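Lytic polysaccharide monooxygenase (Neurospora crassa, PDB 4QI8) probably uses a copper centre and a reduced electron donor to cleave the glycosidic bonds of cellulose oxidatively. Local coordinates at residues Gly144-Phe156 / Tyr185-Asn197. Numbering follows the deposited sequence. Where two conformers were deposited one is given.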
loop_
_atom_site.group_PDB
_atom_site.type_symbol
_atom_site.label_atom_id
_atom_site.label_comp_id
_atom_site.label_asym_id
_atom_site.label_seq_id
_atom_site.Cartn_x
_atom_site.Cartn_y
_atom_site.Cartn_z
ATOM N N GLY A 144 -1.967 3.016 -10.988
ATOM C CA GLY A 144 -1.678 3.220 -12.396
ATOM C C GLY A 144 -2.546 4.325 -12.954
ATOM O O GLY A 144 -3.777 4.225 -12.932
ATOM N N LEU A 145 -1.897 5.369 -13.466
ATOM C CA LEU A 145 -2.574 6.613 -13.838
ATOM C C LEU A 145 -2.622 6.906 -15.339
ATOM O O LEU A 145 -3.016 7.991 -15.748
ATOM C CB LEU A 145 -1.905 7.796 -13.128
ATOM C CG LEU A 145 -2.011 7.779 -11.605
ATOM C CD1 LEU A 145 -1.196 8.916 -11.038
ATOM C CD2 LEU A 145 -3.453 7.875 -11.138
ATOM N N HIS A 146 -2.202 5.955 -16.163
ATOM C CA HIS A 146 -2.077 6.205 -17.595
ATOM C C HIS A 146 -3.372 6.645 -18.283
ATOM O O HIS A 146 -3.289 7.363 -19.281
ATOM C CB HIS A 146 -1.466 4.997 -18.313
ATOM C CG HIS A 146 -2.076 3.693 -17.931
ATOM N ND1 HIS A 146 -1.965 3.171 -16.660
ATOM C CD2 HIS A 146 -2.802 2.809 -18.648
ATOM C CE1 HIS A 146 -2.605 2.015 -16.617
ATOM N NE2 HIS A 146 -3.124 1.775 -17.808
ATOM N N VAL A 147 -4.539 6.204 -17.795
ATOM C CA VAL A 147 -5.821 6.587 -18.385
ATOM C C VAL A 147 -6.749 7.253 -17.362
ATOM O O VAL A 147 -7.966 7.322 -17.556
ATOM C CB VAL A 147 -6.520 5.383 -19.078
ATOM C CG1 VAL A 147 -5.695 4.926 -20.284
ATOM C CG2 VAL A 147 -6.743 4.210 -18.118
ATOM N N ALA A 148 -6.159 7.828 -16.319
ATOM C CA ALA A 148 -6.903 8.272 -15.145
ATOM C C ALA A 148 -7.635 9.607 -15.281
ATOM O O ALA A 148 -8.176 10.100 -14.306
ATOM C CB ALA A 148 -5.973 8.310 -13.956
ATOM N N GLN A 149 -7.696 10.170 -16.479
ATOM C CA GLN A 149 -8.399 11.436 -16.648
ATOM C C GLN A 149 -9.918 11.286 -16.554
ATOM O O GLN A 149 -10.630 12.282 -16.444
ATOM C CB GLN A 149 -8.052 12.075 -17.986
ATOM C CG GLN A 149 -8.666 11.365 -19.146
ATOM C CD GLN A 149 -8.233 11.953 -20.433
ATOM O OE1 GLN A 149 -7.799 13.100 -20.483
ATOM N NE2 GLN A 149 -8.332 11.176 -21.494
ATOM N N SER A 150 -10.403 10.045 -16.610
ATOM C CA SER A 150 -11.821 9.749 -16.467
ATOM C C SER A 150 -12.110 9.185 -15.090
ATOM O O SER A 150 -11.306 8.451 -14.536
ATOM C CB SER A 150 -12.255 8.742 -17.530
ATOM O OG SER A 150 -12.140 9.297 -18.824
ATOM N N SER A 151 -13.274 9.511 -14.544
ATOM C CA SER A 151 -13.655 8.966 -13.253
ATOM C C SER A 151 -13.714 7.447 -13.315
ATOM O O SER A 151 -14.264 6.865 -14.268
ATOM C CB SER A 151 -15.009 9.512 -12.819
ATOM O OG SER A 151 -15.317 9.098 -11.499
ATOM N N GLY A 152 -13.154 6.814 -12.291
ATOM C CA GLY A 152 -13.150 5.370 -12.193
ATOM C C GLY A 152 -12.136 4.682 -13.086
ATOM O O GLY A 152 -12.212 3.465 -13.241
ATOM N N ALA A 153 -11.163 5.433 -13.616
ATOM C CA ALA A 153 -10.180 4.878 -14.544
ATOM C C ALA A 153 -8.793 4.635 -13.945
ATOM O O ALA A 153 -7.982 3.950 -14.557
ATOM C CB ALA A 153 -10.074 5.731 -15.795
ATOM N N ALA A 154 -8.505 5.197 -12.772
ATOM C CA ALA A 154 -7.266 4.880 -12.066
ATOM C C ALA A 154 -7.275 3.403 -11.690
ATOM O O ALA A 154 -8.299 2.859 -11.298
ATOM C CB ALA A 154 -7.130 5.756 -10.834
ATOM N N GLN A 155 -6.114 2.770 -11.784
ATOM C CA GLN A 155 -5.988 1.327 -11.579
ATOM C C GLN A 155 -5.179 1.048 -10.318
ATOM O O GLN A 155 -3.967 1.265 -10.283
ATOM C CB GLN A 155 -5.298 0.686 -12.790
ATOM C CG GLN A 155 -6.090 0.878 -14.068
ATOM C CD GLN A 155 -5.451 0.259 -15.294
ATOM O OE1 GLN A 155 -4.349 -0.311 -15.241
ATOM N NE2 GLN A 155 -6.138 0.390 -16.421
ATOM N N PHE A 156 -5.845 0.554 -9.280
ATOM C CA PHE A 156 -5.179 0.266 -8.009
ATOM C C PHE A 156 -4.794 -1.213 -7.924
ATOM O O PHE A 156 -5.647 -2.101 -8.045
ATOM C CB PHE A 156 -6.085 0.616 -6.820
ATOM C CG PHE A 156 -6.431 2.078 -6.704
ATOM C CD1 PHE A 156 -7.446 2.641 -7.464
ATOM C CD2 PHE A 156 -5.768 2.876 -5.788
ATOM C CE1 PHE A 156 -7.767 3.979 -7.326
ATOM C CE2 PHE A 156 -6.094 4.209 -5.646
ATOM C CZ PHE A 156 -7.095 4.757 -6.421
ATOM N N TYR A 185 -10.104 7.740 0.054
ATOM C CA TYR A 185 -10.034 8.198 -1.322
ATOM C C TYR A 185 -11.418 8.469 -1.893
ATOM O O TYR A 185 -12.396 7.775 -1.569
ATOM C CB TYR A 185 -9.348 7.156 -2.208
ATOM C CG TYR A 185 -7.923 6.797 -1.854
ATOM C CD1 TYR A 185 -7.157 7.578 -1.006
ATOM C CD2 TYR A 185 -7.333 5.664 -2.397
ATOM C CE1 TYR A 185 -5.863 7.241 -0.702
ATOM C CE2 TYR A 185 -6.021 5.319 -2.087
ATOM C CZ TYR A 185 -5.288 6.123 -1.241
ATOM O OH TYR A 185 -3.992 5.817 -0.899
ATOM N N LYS A 186 -11.462 9.465 -2.768
ATOM C CA LYS A 186 -12.632 9.769 -3.576
ATOM C C LYS A 186 -12.215 9.755 -5.036
ATOM O O LYS A 186 -11.076 10.078 -5.371
ATOM C CB LYS A 186 -13.227 11.128 -3.204
ATOM C CG LYS A 186 -13.844 11.147 -1.800
ATOM C CD LYS A 186 -14.561 12.442 -1.483
ATOM C CE LYS A 186 -13.597 13.547 -1.113
ATOM N NZ LYS A 186 -12.956 13.294 0.210
ATOM N N ALA A 187 -13.141 9.401 -5.910
ATOM C CA ALA A 187 -12.858 9.304 -7.337
ATOM C C ALA A 187 -12.449 10.645 -7.943
ATOM O O ALA A 187 -11.830 10.675 -8.994
ATOM C CB ALA A 187 -14.063 8.734 -8.061
ATOM N N SER A 188 -12.797 11.745 -7.281
ATOM C CA SER A 188 -12.468 13.087 -7.749
ATOM C C SER A 188 -11.152 13.623 -7.192
ATOM O O SER A 188 -10.766 14.745 -7.501
ATOM C CB SER A 188 -13.585 14.051 -7.356
ATOM O OG SER A 188 -13.771 14.001 -5.953
ATOM N N ASP A 189 -10.474 12.863 -6.343
ATOM C CA ASP A 189 -9.246 13.375 -5.751
ATOM C C ASP A 189 -8.242 13.719 -6.858
ATOM O O ASP A 189 -8.149 13.023 -7.862
ATOM C CB ASP A 189 -8.600 12.362 -4.805
ATOM C CG ASP A 189 -9.360 12.175 -3.496
ATOM O OD1 ASP A 189 -10.203 13.025 -3.139
ATOM O OD2 ASP A 189 -9.094 11.162 -2.815
ATOM N N PRO A 190 -7.481 14.804 -6.683
ATOM C CA PRO A 190 -6.655 15.321 -7.781
ATOM C C PRO A 190 -5.466 14.452 -8.168
ATOM O O PRO A 190 -4.880 14.691 -9.223
ATOM C CB PRO A 190 -6.188 16.690 -7.257
ATOM C CG PRO A 190 -6.294 16.588 -5.797
ATOM C CD PRO A 190 -7.505 15.740 -5.547
ATOM N N GLY A 191 -5.106 13.474 -7.344
ATOM C CA GLY A 191 -4.090 12.503 -7.705
ATOM C C GLY A 191 -4.655 11.181 -8.208
ATOM O O GLY A 191 -3.893 10.249 -8.473
ATOM N N ILE A 192 -5.982 11.112 -8.336
ATOM C CA ILE A 192 -6.699 9.930 -8.827
ATOM C C ILE A 192 -7.393 10.250 -10.161
ATOM O O ILE A 192 -7.281 9.478 -11.119
ATOM C CB ILE A 192 -7.693 9.419 -7.759
ATOM C CG1 ILE A 192 -6.916 8.897 -6.553
ATOM C CG2 ILE A 192 -8.595 8.330 -8.325
ATOM C CD1 ILE A 192 -7.768 8.499 -5.367
ATOM N N LEU A 193 -8.111 11.376 -10.195
ATOM C CA LEU A 193 -8.700 11.917 -11.417
ATOM C C LEU A 193 -7.700 12.917 -11.967
ATOM O O LEU A 193 -7.623 14.052 -11.498
ATOM C CB LEU A 193 -10.028 12.611 -11.113
ATOM C CG LEU A 193 -10.813 13.075 -12.338
ATOM C CD1 LEU A 193 -11.386 11.862 -13.046
ATOM C CD2 LEU A 193 -11.915 14.065 -11.974
ATOM N N ILE A 194 -6.930 12.495 -12.961
ATOM C CA ILE A 194 -5.800 13.270 -13.412
ATOM C C ILE A 194 -5.390 12.840 -14.805
ATOM O O ILE A 194 -5.357 11.647 -15.113
ATOM C CB ILE A 194 -4.595 13.116 -12.412
ATOM C CG1 ILE A 194 -3.386 13.934 -12.875
ATOM C CG2 ILE A 194 -4.225 11.657 -12.203
ATOM C CD1 ILE A 194 -2.259 13.970 -11.853
ATOM N N ASN A 195 -5.090 13.835 -15.634
ATOM C CA ASN A 195 -4.451 13.602 -16.918
ATOM C C ASN A 195 -2.950 13.810 -16.764
ATOM O O ASN A 195 -2.488 14.951 -16.644
ATOM C CB ASN A 195 -5.016 14.562 -17.960
ATOM C CG ASN A 195 -4.241 14.534 -19.249
ATOM O OD1 ASN A 195 -3.514 13.578 -19.546
ATOM N ND2 ASN A 195 -4.382 15.600 -20.032
ATOM N N ILE A 196 -2.193 12.710 -16.762
ATOM C CA ILE A 196 -0.738 12.800 -16.572
ATOM C C ILE A 196 -0.014 12.995 -17.883
ATOM O O ILE A 196 1.200 13.118 -17.902
ATOM C CB ILE A 196 -0.137 11.581 -15.807
ATOM C CG1 ILE A 196 -0.304 10.294 -16.610
ATOM C CG2 ILE A 196 -0.756 11.466 -14.429
ATOM C CD1 ILE A 196 0.512 9.144 -16.070
ATOM N N ASN A 197 -0.735 13.038 -18.981
ATOM C CA ASN A 197 -0.101 12.975 -20.265
ATOM C C ASN A 197 0.152 14.415 -20.739
ATOM O O ASN A 197 1.171 15.012 -20.380
ATOM C CB ASN A 197 -0.953 12.079 -21.167
ATOM C CG ASN A 197 -1.072 10.656 -20.597
ATOM O OD1 ASN A 197 -2.178 10.130 -20.332
ATOM N ND2 ASN A 197 0.058 10.036 -20.390
HETATM O O HOH W 1 -3.799 10.315 -16.904
HETATM O O HOH W 2 -9.484 8.199 -12.310
HETATM O O HOH W 3 -11.556 8.404 -10.508
#
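Phe156 presents the rim of its ring to two residues of 185-197. Its CZ meets CD1 of Ile192 at 3.9 Å, the methyl lying at the ring edge in the ring plane, while CE2 comes within 3.7 Å of CE2 of Tyr185. The two rings touch at their borders, neither lying over the other's face, with planes 27° apart, and the Tyr185 hydroxyl is held beyond the contact by hydrogen bonds to Glu141 and Tyr79. Replacing Phe156 by alanine is likely to open a gap beside Ile192 CD1 and to leave the Tyr185 ring without its neighbour along that rim. With CG1 of Ile192 anti to its carbonyl carbon (chi1 -66°), the branch methyl CG2 is left to pack on CB of Ala154. In this AA9 beta-sandwich, residues 145-154 link strands 134-144 and 155-166 through two overlapping type I turns and a type II turn, and the long loop 185-197 lies against them. The backbones join directly where Ile194 N donates to Ala148 O (3.0 Å, 161° at the hydrogen). Three waters bridge the segments as well: one ties Leu145 O to Ile194 O and Ile196 N, another links Ala154 N with Ile192 O, and the third spans Gly152 N and Ala187 O. In the Leu193 conformer described, one of two modelled, CD1 lies against the turn backbone near Ser151 N. At the other end Leu145 touches two isoleucines with different atoms, CD2 on Ile194 CG2 at 4.0 Å and CB on Ile196 CD1. The next residue, His146, turns its imidazole from this loop to stack on the copper ligand His72, and it probably takes part in binding dioxygen.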